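Local coordinates for putative prephenate dehydratase (Streptococcus mutans, PDB 4LUB), which probably catalyses the conversion of prephenate to phenylpyruvate, with loss of carbon dioxide and water, in the biosynthesis of phenylalanine, at residues T64-F69 against P229-L234; A216-D221 against L255-S260; I5-P10 against F14-A19. All coordinates share one frame; numbering follows the deposited sequence.

Contact 1: T64-F69 against P229-L234; sequences TFDYLF and PLKTIL
D66 and F69, one turn apart on a helix, face L230 and K231 of a hairpin loop, and the backbones stay well separated: the closest alpha carbons, D66 CA and P229 CA, are 8.5 Å apart. Residues 64-69 lie within helix 62-70, with F69 N bonded to F65 O at 3.0 Å. The other segment leaves its strand after P229 and bends at K231, whose positive phi (58°) puts it in the left-handed helical region. Direct contact is left to side chains, and one water reaches the loop backbone.

K231 is bent at its second and fourth torsions, and the two side chains cross at about a right angle, which brings K231 NZ beside D66 OD2. At 3.6 Å from K231 NZ to D66 OD2 the salt bridge is long. A bridging water ties the pair together further. It accepts from K231 NZ at 2.8 Å. It donates to P229 O at 2.7 Å and, weakly, to D66 OD1, joining the carboxylate to the loop backbone. The stronger partner of D66 is R228, which forms a salt bridge with OD2; two positive groups beside this carboxylate would be expected to stabilise its ionised form. On the apolar side, F69 has CG anti to its nitrogen (chi1 177°), which sends the ring out toward the loop. There F69 CE2 meets the L230 CD1 methyl obliquely at 4.0 Å.

This surface contact brings helix 62-70, in the prephenate dehydratase region, against the hairpin connecting strands 222-229 and 237-244 of the ACT region. F69 stacks on F238 and also touches strand 189-199. K231 packs on S56 of the second subunit and P229 on I57 of that subunit, whose carbonyl also takes a weak hydrogen bond from K231 NZ.

Contact 2: A216-D221 against L255-S260; sequences AWRGID and LEELTS
W217 and R218, the pair that meets E257, follow directly on A216 at the end of helix 208-216. A216 O accepts the bond from G219 N (2.8 Å), closing a type I turn that presents both side chains to helix 248-261.

W217 has CG between its backbone nitrogen and carbonyl carbon (chi1 80°), and its indole N-H points at the carboxylate. The bond from W217 NE1 to E257 OE1 is 3.0 Å long and fairly straight at 155°; the oxygen lies close to the indole plane and uses its syn lone pair. R218 comes next, its extended chain running over the indole, with CG above the ring centre, until W217 CZ2 lies beneath the guanidinium face. R218 NH1 makes a short salt bridge of 2.6 Å to E257 OE1, almost in line with the C-O bond though somewhat out of the guanidinium plane, and R218 NH2 adds a weak bond of 3.1 Å to E257 OE1. Both nitrogens meet the one oxygen, and the guanidinium and carboxylate planes stand 74° apart, so this is no side-by-side pairing. E257 reaches them on a chain extended beyond CG. G219, with positive phi, then ends the helix in a Schellman motif, and I220 is buried.

R218 NH1 also bonds to T214 O, so the arginine links the last turn of helix 208-216 to E257. Its chain lies on L250, F253 and A254 of helix 248-261. I220 touches F215 of helix 208-216, V251 of helix 248-261 and F243 of strand 237-244. The contact thus laces together, at the surface, the two helices that pack side by side in the ACT region.

Contact 3: I5-P10 against F14-A19; sequences IAYLGP and FTHNVA
Two first torsions set Y7 and H16 face to face: the phenol of Y7 tucks over its own backbone (chi1 65°), while the imidazole of H16 swings to the far side from its main-chain N (chi1 -167°). The rings form an offset stack, centroids 4.3 Å apart and planes only 9° from parallel. The displacement places Y7 OH over the middle of the imidazole, while H16 CD2 lies above the phenol face toward its rim; H16 CB also closes on Y7 CE2 at 3.5 Å. The imidazole is further held by H16 ND1, which is hydrogen-bonded to G12 N.

On the preceding residue, T15 wedges its branches against the strand. Its methyl faces the backbone, with T15 CG2 3.5 Å from L8 N, while T15 OG1 lies 3.7 Å from L8 CB. One turn later A19 CB comes within 4.0 Å of Y7 CB and 4.3 Å of I5 CG2. No hydrogen bond crosses directly between the segments, although S13 OG, in the intervening loop, bonds L8 O and H16 N. The strand and helix axes approach to 7.0 Å.

The pair opens the beta-alpha-beta unit of strand 4-8, helix 14-22 and strand 27-31. Y7 also touches L28 and P30, T15 reaches I50 and P52 of strand 48-55, and F175 of strand 172-179 covers T15 and V18.

Along the chain contact 3 comes first, closing before contact 1 opens; contacts 1 and 2 then cross, because 216-221 falls between 64-69 and 229-234, and 255-260 comes after both. Contact 3 belongs to the prephenate dehydratase region and contact 2 to the ACT region, on opposite sides of the chain's centre with their own centres 35 Å apart. Contact 1 lies about 24 Å from each, measured between centres. None touches another. The regions also share a sheet, since strand 75-83 pairs with strand 264-274. Contacts 2 and 3 are thus internal to one region each, while contact 1 joins the two. Residues 86-169, unmodelled, leave the first region incomplete.

Contact 1: T64-F69 against P229-L234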
loop_
_atom_site.group_PDB
_atom_site.type_symbol
_atom_site.label_atom_id
_atom_site.label_comp_id
_atom_site.label_asym_id
_atom_site.label_seq_id
_atom_site.Cartn_x
_atom_site.Cartn_y
_atom_site.Cartn_z
ATOM N N THR B 64 1.371 8.128 9.457
ATOM C CA THR B 64 2.813 8.284 9.634
ATOM C C THR B 64 3.513 8.644 8.330
ATOM O O THR B 64 4.224 9.646 8.248
ATOM C CB THR B 64 3.458 7.002 10.202
ATOM O OG1 THR B 64 2.898 6.714 11.488
ATOM C CG2 THR B 64 4.952 7.197 10.374
ATOM N N PHE B 65 3.284 7.840 7.299
ATOM C CA PHE B 65 3.941 8.041 6.014
ATOM C C PHE B 65 3.476 9.280 5.241
ATOM O O PHE B 65 4.294 9.933 4.594
ATOM C CB PHE B 65 3.792 6.777 5.173
ATOM C CG PHE B 65 4.647 5.660 5.664
ATOM C CD1 PHE B 65 6.018 5.695 5.475
ATOM C CD2 PHE B 65 4.097 4.614 6.389
ATOM C CE1 PHE B 65 6.823 4.688 5.951
ATOM C CE2 PHE B 65 4.899 3.598 6.878
ATOM C CZ PHE B 65 6.266 3.633 6.654
ATOM N N ASP B 66 2.180 9.591 5.269
ATOM C CA ASP B 66 1.708 10.832 4.643
ATOM C C ASP B 66 2.349 12.071 5.269
ATOM O O ASP B 66 2.805 12.966 4.558
ATOM C CB ASP B 66 0.174 10.952 4.693
ATOM C CG ASP B 66 -0.533 9.791 4.001
ATOM O OD1 ASP B 66 0.067 9.185 3.087
ATOM O OD2 ASP B 66 -1.699 9.506 4.349
ATOM N N TYR B 67 2.348 12.150 6.592
ATOM C CA TYR B 67 2.995 13.273 7.266
ATOM C C TYR B 67 4.503 13.356 6.986
ATOM O O TYR B 67 5.016 14.428 6.670
ATOM C CB TYR B 67 2.753 13.235 8.771
ATOM C CG TYR B 67 3.015 14.595 9.370
ATOM C CD1 TYR B 67 2.030 15.573 9.366
ATOM C CD2 TYR B 67 4.258 14.916 9.897
ATOM C CE1 TYR B 67 2.269 16.835 9.888
ATOM C CE2 TYR B 67 4.506 16.171 10.423
ATOM C CZ TYR B 67 3.512 17.123 10.415
ATOM O OH TYR B 67 3.759 18.368 10.937
ATOM N N LEU B 68 5.210 12.244 7.163
ATOM C CA LEU B 68 6.644 12.189 6.876
ATOM C C LEU B 68 7.031 12.558 5.446
ATOM O O LEU B 68 8.060 13.198 5.235
ATOM C CB LEU B 68 7.200 10.798 7.207
ATOM C CG LEU B 68 8.005 10.637 8.508
ATOM C CD1 LEU B 68 7.590 11.558 9.641
ATOM C CD2 LEU B 68 8.086 9.168 8.936
ATOM N N PHE B 69 6.236 12.155 4.464
ATOM C CA PHE B 69 6.527 12.548 3.091
ATOM C C PHE B 69 6.184 14.002 2.791
ATOM O O PHE B 69 7.050 14.755 2.364
ATOM C CB PHE B 69 5.803 11.648 2.089
ATOM C CG PHE B 69 6.008 12.062 0.651
ATOM C CD1 PHE B 69 7.187 11.765 -0.004
ATOM C CD2 PHE B 69 5.011 12.718 -0.050
ATOM C CE1 PHE B 69 7.386 12.136 -1.324
ATOM C CE2 PHE B 69 5.196 13.085 -1.377
ATOM C CZ PHE B 69 6.385 12.798 -2.009
ATOM N N PRO B 229 -1.500 7.796 -1.938
ATOM C CA PRO B 229 -1.956 8.880 -2.820
ATOM C C PRO B 229 -1.030 10.091 -2.779
ATOM O O PRO B 229 -0.609 10.514 -1.699
ATOM C CB PRO B 229 -3.349 9.232 -2.269
ATOM C CG PRO B 229 -3.730 8.080 -1.384
ATOM C CD PRO B 229 -2.451 7.531 -0.850
ATOM N N LEU B 230 -0.715 10.635 -3.950
ATOM C CA LEU B 230 0.039 11.883 -4.047
ATOM C C LEU B 230 -0.791 13.080 -3.604
ATOM O O LEU B 230 -0.260 14.173 -3.401
ATOM C CB LEU B 230 0.541 12.096 -5.476
ATOM C CG LEU B 230 1.829 12.899 -5.650
ATOM C CD1 LEU B 230 2.896 12.477 -4.654
ATOM C CD2 LEU B 230 2.344 12.771 -7.078
ATOM N N LYS B 231 -2.092 12.848 -3.443
ATOM C CA LYS B 231 -3.073 13.898 -3.180
ATOM C C LYS B 231 -3.069 14.952 -4.283
ATOM O O LYS B 231 -3.141 16.153 -4.017
ATOM C CB LYS B 231 -2.842 14.550 -1.809
ATOM C CG LYS B 231 -2.435 13.574 -0.720
ATOM C CD LYS B 231 -3.658 12.990 -0.014
ATOM C CE LYS B 231 -3.360 12.644 1.445
ATOM N NZ LYS B 231 -3.542 11.189 1.738
ATOM N N THR B 232 -2.976 14.483 -5.526
ATOM C CA THR B 232 -3.143 15.339 -6.697
ATOM C C THR B 232 -4.378 14.878 -7.464
ATOM O O THR B 232 -5.456 15.449 -7.315
ATOM C CB THR B 232 -1.920 15.308 -7.629
ATOM O OG1 THR B 232 -1.540 13.948 -7.872
ATOM C CG2 THR B 232 -0.748 16.050 -7.000
ATOM N N ILE B 233 -4.216 13.840 -8.282
ATOM C CA ILE B 233 -5.358 13.144 -8.871
ATOM C C ILE B 233 -5.258 11.621 -8.713
ATOM O O ILE B 233 -4.182 11.084 -8.441
ATOM C CB ILE B 233 -5.518 13.490 -10.371
ATOM C CG1 ILE B 233 -4.225 13.202 -11.127
ATOM C CG2 ILE B 233 -5.868 14.957 -10.546
ATOM C CD1 ILE B 233 -4.443 12.669 -12.526
ATOM N N LEU B 234 -6.398 10.947 -8.864
ATOM C CA LEU B 234 -6.455 9.493 -8.973
ATOM C C LEU B 234 -5.480 8.960 -10.012
ATOM O O LEU B 234 -5.485 9.400 -11.161
ATOM C CB LEU B 234 -7.874 9.040 -9.321
ATOM C CG LEU B 234 -8.203 7.561 -9.096
ATOM C CD1 LEU B 234 -8.000 7.166 -7.640
ATOM C CD2 LEU B 234 -9.625 7.282 -9.543
HETATM O O HOH W 1 -0.835 10.819 0.967
#

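Contact 2: A216-D221 against L255-S260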
loop_
_atom_site.group_PDB
_atom_site.type_symbol
_atom_site.label_atom_id
_atom_site.label_comp_id
_atom_site.label_asym_id
_atom_site.label_seq_id
_atom_site.Cartn_x
_atom_site.Cartn_y
_atom_site.Cartn_z
ATOM N N ALA B 216 17.812 -3.650 -8.006
ATOM C CA ALA B 216 17.842 -5.067 -8.336
ATOM C C ALA B 216 19.138 -5.524 -8.998
ATOM O O ALA B 216 19.737 -6.507 -8.561
ATOM C CB ALA B 216 16.654 -5.420 -9.232
ATOM N N TRP B 217 19.576 -4.826 -10.044
ATOM C CA TRP B 217 20.787 -5.269 -10.740
ATOM C C TRP B 217 21.999 -5.223 -9.818
ATOM O O TRP B 217 22.915 -6.021 -9.982
ATOM C CB TRP B 217 21.019 -4.481 -12.060
ATOM C CG TRP B 217 21.642 -3.078 -12.016
ATOM C CD1 TRP B 217 20.985 -1.890 -12.194
ATOM C CD2 TRP B 217 23.029 -2.738 -11.818
ATOM N NE1 TRP B 217 21.873 -0.832 -12.107
ATOM C CE2 TRP B 217 23.126 -1.326 -11.870
ATOM C CE3 TRP B 217 24.187 -3.483 -11.582
ATOM C CZ2 TRP B 217 24.338 -0.655 -11.713
ATOM C CZ3 TRP B 217 25.394 -2.805 -11.422
ATOM C CH2 TRP B 217 25.456 -1.410 -11.486
ATOM N N ARG B 218 21.974 -4.359 -8.803
ATOM C CA ARG B 218 23.082 -4.297 -7.851
ATOM C C ARG B 218 22.923 -5.327 -6.735
ATOM O O ARG B 218 23.765 -5.415 -5.844
ATOM C CB ARG B 218 23.199 -2.897 -7.222
ATOM C CG ARG B 218 23.334 -1.744 -8.208
ATOM C CD ARG B 218 23.540 -0.418 -7.477
ATOM N NE ARG B 218 24.189 0.579 -8.326
ATOM C CZ ARG B 218 23.566 1.318 -9.238
ATOM N NH1 ARG B 218 22.254 1.209 -9.427
ATOM N NH2 ARG B 218 24.258 2.182 -9.956
ATOM N N GLY B 219 21.853 -6.113 -6.790
ATOM C CA GLY B 219 21.566 -7.065 -5.733
ATOM C C GLY B 219 21.164 -6.479 -4.385
ATOM O O GLY B 219 21.312 -7.137 -3.356
ATOM N N ILE B 220 20.679 -5.242 -4.378
ATOM C CA ILE B 220 20.125 -4.653 -3.153
ATOM C C ILE B 220 18.655 -5.052 -3.040
ATOM O O ILE B 220 17.830 -4.625 -3.848
ATOM C CB ILE B 220 20.272 -3.121 -3.134
ATOM C CG1 ILE B 220 21.760 -2.729 -3.184
ATOM C CG2 ILE B 220 19.600 -2.517 -1.892
ATOM C CD1 ILE B 220 22.005 -1.317 -3.708
ATOM N N ASP B 221 18.328 -5.868 -2.039
ATOM C CA ASP B 221 16.979 -6.445 -1.925
ATOM C C ASP B 221 15.918 -5.474 -1.433
ATOM O O ASP B 221 16.080 -4.833 -0.400
ATOM C CB ASP B 221 16.975 -7.666 -0.995
ATOM C CG ASP B 221 17.760 -8.830 -1.563
ATOM O OD1 ASP B 221 17.784 -8.975 -2.798
ATOM O OD2 ASP B 221 18.307 -9.617 -0.775
ATOM N N LEU B 255 21.120 5.343 -5.628
ATOM C CA LEU B 255 20.445 6.647 -5.545
ATOM C C LEU B 255 20.898 7.630 -6.617
ATOM O O LEU B 255 20.079 8.362 -7.172
ATOM C CB LEU B 255 20.646 7.288 -4.168
ATOM C CG LEU B 255 20.143 6.474 -2.978
ATOM C CD1 LEU B 255 20.544 7.123 -1.669
ATOM C CD2 LEU B 255 18.628 6.316 -3.063
ATOM N N GLU B 256 22.207 7.685 -6.868
ATOM C CA GLU B 256 22.743 8.474 -7.980
ATOM C C GLU B 256 22.121 8.078 -9.322
ATOM O O GLU B 256 21.750 8.944 -10.114
ATOM C CB GLU B 256 24.273 8.363 -8.049
ATOM C CG GLU B 256 25.001 9.004 -6.874
ATOM C CD GLU B 256 26.515 9.012 -7.047
ATOM O OE1 GLU B 256 27.000 8.739 -8.163
ATOM O OE2 GLU B 256 27.225 9.260 -6.053
ATOM N N GLU B 257 22.023 6.780 -9.592
ATOM C CA GLU B 257 21.366 6.329 -10.819
ATOM C C GLU B 257 19.889 6.756 -10.912
ATOM O O GLU B 257 19.425 7.147 -11.982
ATOM C CB GLU B 257 21.481 4.806 -10.988
ATOM C CG GLU B 257 21.083 4.369 -12.401
ATOM C CD GLU B 257 21.297 2.893 -12.704
ATOM O OE1 GLU B 257 21.840 2.141 -11.857
ATOM O OE2 GLU B 257 20.888 2.485 -13.810
ATOM N N LEU B 258 19.144 6.644 -9.817
ATOM C CA LEU B 258 17.779 7.179 -9.787
ATOM C C LEU B 258 17.730 8.625 -10.280
ATOM O O LEU B 258 16.951 8.959 -11.184
ATOM C CB LEU B 258 17.183 7.090 -8.381
ATOM C CG LEU B 258 16.874 5.694 -7.844
ATOM C CD1 LEU B 258 16.088 5.792 -6.547
ATOM C CD2 LEU B 258 16.084 4.897 -8.865
ATOM N N THR B 259 18.545 9.480 -9.669
ATOM C CA THR B 259 18.704 10.865 -10.112
ATOM C C THR B 259 19.007 10.989 -11.609
ATOM O O THR B 259 18.352 11.753 -12.317
ATOM C CB THR B 259 19.803 11.580 -9.300
ATOM O OG1 THR B 259 19.496 11.465 -7.903
ATOM C CG2 THR B 259 19.854 13.060 -9.653
ATOM N N SER B 260 19.996 10.239 -12.087
ATOM C CA SER B 260 20.341 10.256 -13.505
ATOM C C SER B 260 19.181 9.832 -14.409
ATOM O O SER B 260 19.121 10.241 -15.565
ATOM C CB SER B 260 21.560 9.357 -13.768
ATOM O OG SER B 260 21.172 8.011 -14.012
#

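Contact 3: I5-P10 against F14-A19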
loop_
_atom_site.group_PDB
_atom_site.type_symbol
_atom_site.label_atom_id
_atom_site.label_comp_id
_atom_site.label_asym_id
_atom_site.label_seq_id
_atom_site.Cartn_x
_atom_site.Cartn_y
_atom_site.Cartn_z
ATOM N N ILE B 5 11.606 13.096 24.934
ATOM C CA ILE B 5 11.123 12.247 23.861
ATOM C C ILE B 5 9.606 12.186 23.769
ATOM O O ILE B 5 8.923 11.927 24.757
ATOM C CB ILE B 5 11.661 10.823 24.020
ATOM C CG1 ILE B 5 13.063 10.725 23.429
ATOM C CG2 ILE B 5 10.847 9.858 23.205
ATOM C CD1 ILE B 5 14.164 11.012 24.374
ATOM N N ALA B 6 9.090 12.450 22.572
ATOM C CA ALA B 6 7.660 12.350 22.305
ATOM C C ALA B 6 7.287 10.949 21.835
ATOM O O ALA B 6 8.015 10.334 21.049
ATOM C CB ALA B 6 7.243 13.370 21.261
ATOM N N TYR B 7 6.144 10.457 22.299
ATOM C CA TYR B 7 5.646 9.156 21.870
ATOM C C TYR B 7 4.135 9.221 21.727
ATOM O O TYR B 7 3.499 10.152 22.222
ATOM C CB TYR B 7 6.053 8.042 22.844
ATOM C CG TYR B 7 5.456 8.152 24.236
ATOM C CD1 TYR B 7 6.098 8.872 25.233
ATOM C CD2 TYR B 7 4.250 7.537 24.548
ATOM C CE1 TYR B 7 5.560 8.979 26.509
ATOM C CE2 TYR B 7 3.699 7.636 25.821
ATOM C CZ TYR B 7 4.360 8.360 26.797
ATOM O OH TYR B 7 3.829 8.465 28.060
ATOM N N LEU B 8 3.567 8.246 21.028
ATOM C CA LEU B 8 2.129 8.184 20.864
ATOM C C LEU B 8 1.507 7.707 22.171
ATOM O O LEU B 8 1.734 6.575 22.611
ATOM C CB LEU B 8 1.762 7.258 19.697
ATOM C CG LEU B 8 0.276 6.957 19.486
ATOM C CD1 LEU B 8 -0.472 8.226 19.125
ATOM C CD2 LEU B 8 0.097 5.923 18.391
ATOM N N GLY B 9 0.727 8.586 22.788
ATOM C CA GLY B 9 0.113 8.310 24.071
ATOM C C GLY B 9 -1.079 7.392 23.909
ATOM O O GLY B 9 -1.396 6.982 22.792
ATOM N N PRO B 10 -1.762 7.077 25.020
ATOM C CA PRO B 10 -1.439 7.531 26.376
ATOM C C PRO B 10 -0.312 6.738 27.027
ATOM O O PRO B 10 0.244 5.822 26.421
ATOM C CB PRO B 10 -2.750 7.307 27.133
ATOM C CG PRO B 10 -3.362 6.157 26.425
ATOM C CD PRO B 10 -3.090 6.444 24.978
ATOM N N PHE B 14 1.679 0.727 23.725
ATOM C CA PHE B 14 2.742 0.008 23.032
ATOM C C PHE B 14 3.878 0.953 22.657
ATOM O O PHE B 14 5.051 0.629 22.854
ATOM C CB PHE B 14 2.198 -0.695 21.782
ATOM C CG PHE B 14 1.186 -1.766 22.079
ATOM C CD1 PHE B 14 1.551 -2.913 22.763
ATOM C CD2 PHE B 14 -0.125 -1.633 21.658
ATOM C CE1 PHE B 14 0.622 -3.903 23.031
ATOM C CE2 PHE B 14 -1.061 -2.618 21.924
ATOM C CZ PHE B 14 -0.686 -3.755 22.611
ATOM N N THR B 15 3.527 2.122 22.126
ATOM C CA THR B 15 4.527 3.104 21.713
ATOM C C THR B 15 5.304 3.640 22.908
ATOM O O THR B 15 6.510 3.882 22.823
ATOM C CB THR B 15 3.878 4.275 20.937
ATOM O OG1 THR B 15 2.993 3.757 19.933
ATOM C CG2 THR B 15 4.940 5.109 20.257
ATOM N N HIS B 16 4.607 3.800 24.031
ATOM C CA HIS B 16 5.252 4.132 25.300
ATOM C C HIS B 16 6.303 3.099 25.674
ATOM O O HIS B 16 7.443 3.445 25.999
ATOM C CB HIS B 16 4.218 4.249 26.422
ATOM C CG HIS B 16 4.757 4.872 27.668
ATOM N ND1 HIS B 16 4.028 4.955 28.836
ATOM C CD2 HIS B 16 5.961 5.428 27.938
ATOM C CE1 HIS B 16 4.756 5.541 29.765
ATOM N NE2 HIS B 16 5.935 5.839 29.247
ATOM N N ASN B 17 5.905 1.833 25.651
ATOM C CA ASN B 17 6.828 0.735 25.908
ATOM C C ASN B 17 8.052 0.777 24.995
ATOM O O ASN B 17 9.177 0.551 25.436
ATOM C CB ASN B 17 6.103 -0.605 25.751
ATOM C CG ASN B 17 6.893 -1.769 26.313
ATOM O OD1 ASN B 17 7.813 -1.586 27.115
ATOM N ND2 ASN B 17 6.540 -2.980 25.892
ATOM N N VAL B 18 7.835 1.110 23.726
ATOM C CA VAL B 18 8.932 1.178 22.762
ATOM C C VAL B 18 9.905 2.310 23.101
ATOM O O VAL B 18 11.124 2.137 23.034
ATOM C CB VAL B 18 8.399 1.352 21.320
ATOM C CG1 VAL B 18 9.541 1.534 20.331
ATOM C CG2 VAL B 18 7.530 0.155 20.933
ATOM N N ALA B 19 9.360 3.461 23.483
ATOM C CA ALA B 19 10.168 4.650 23.706
ATOM C C ALA B 19 11.039 4.487 24.955
ATOM O O ALA B 19 12.152 5.013 25.020
ATOM C CB ALA B 19 9.272 5.883 23.828
#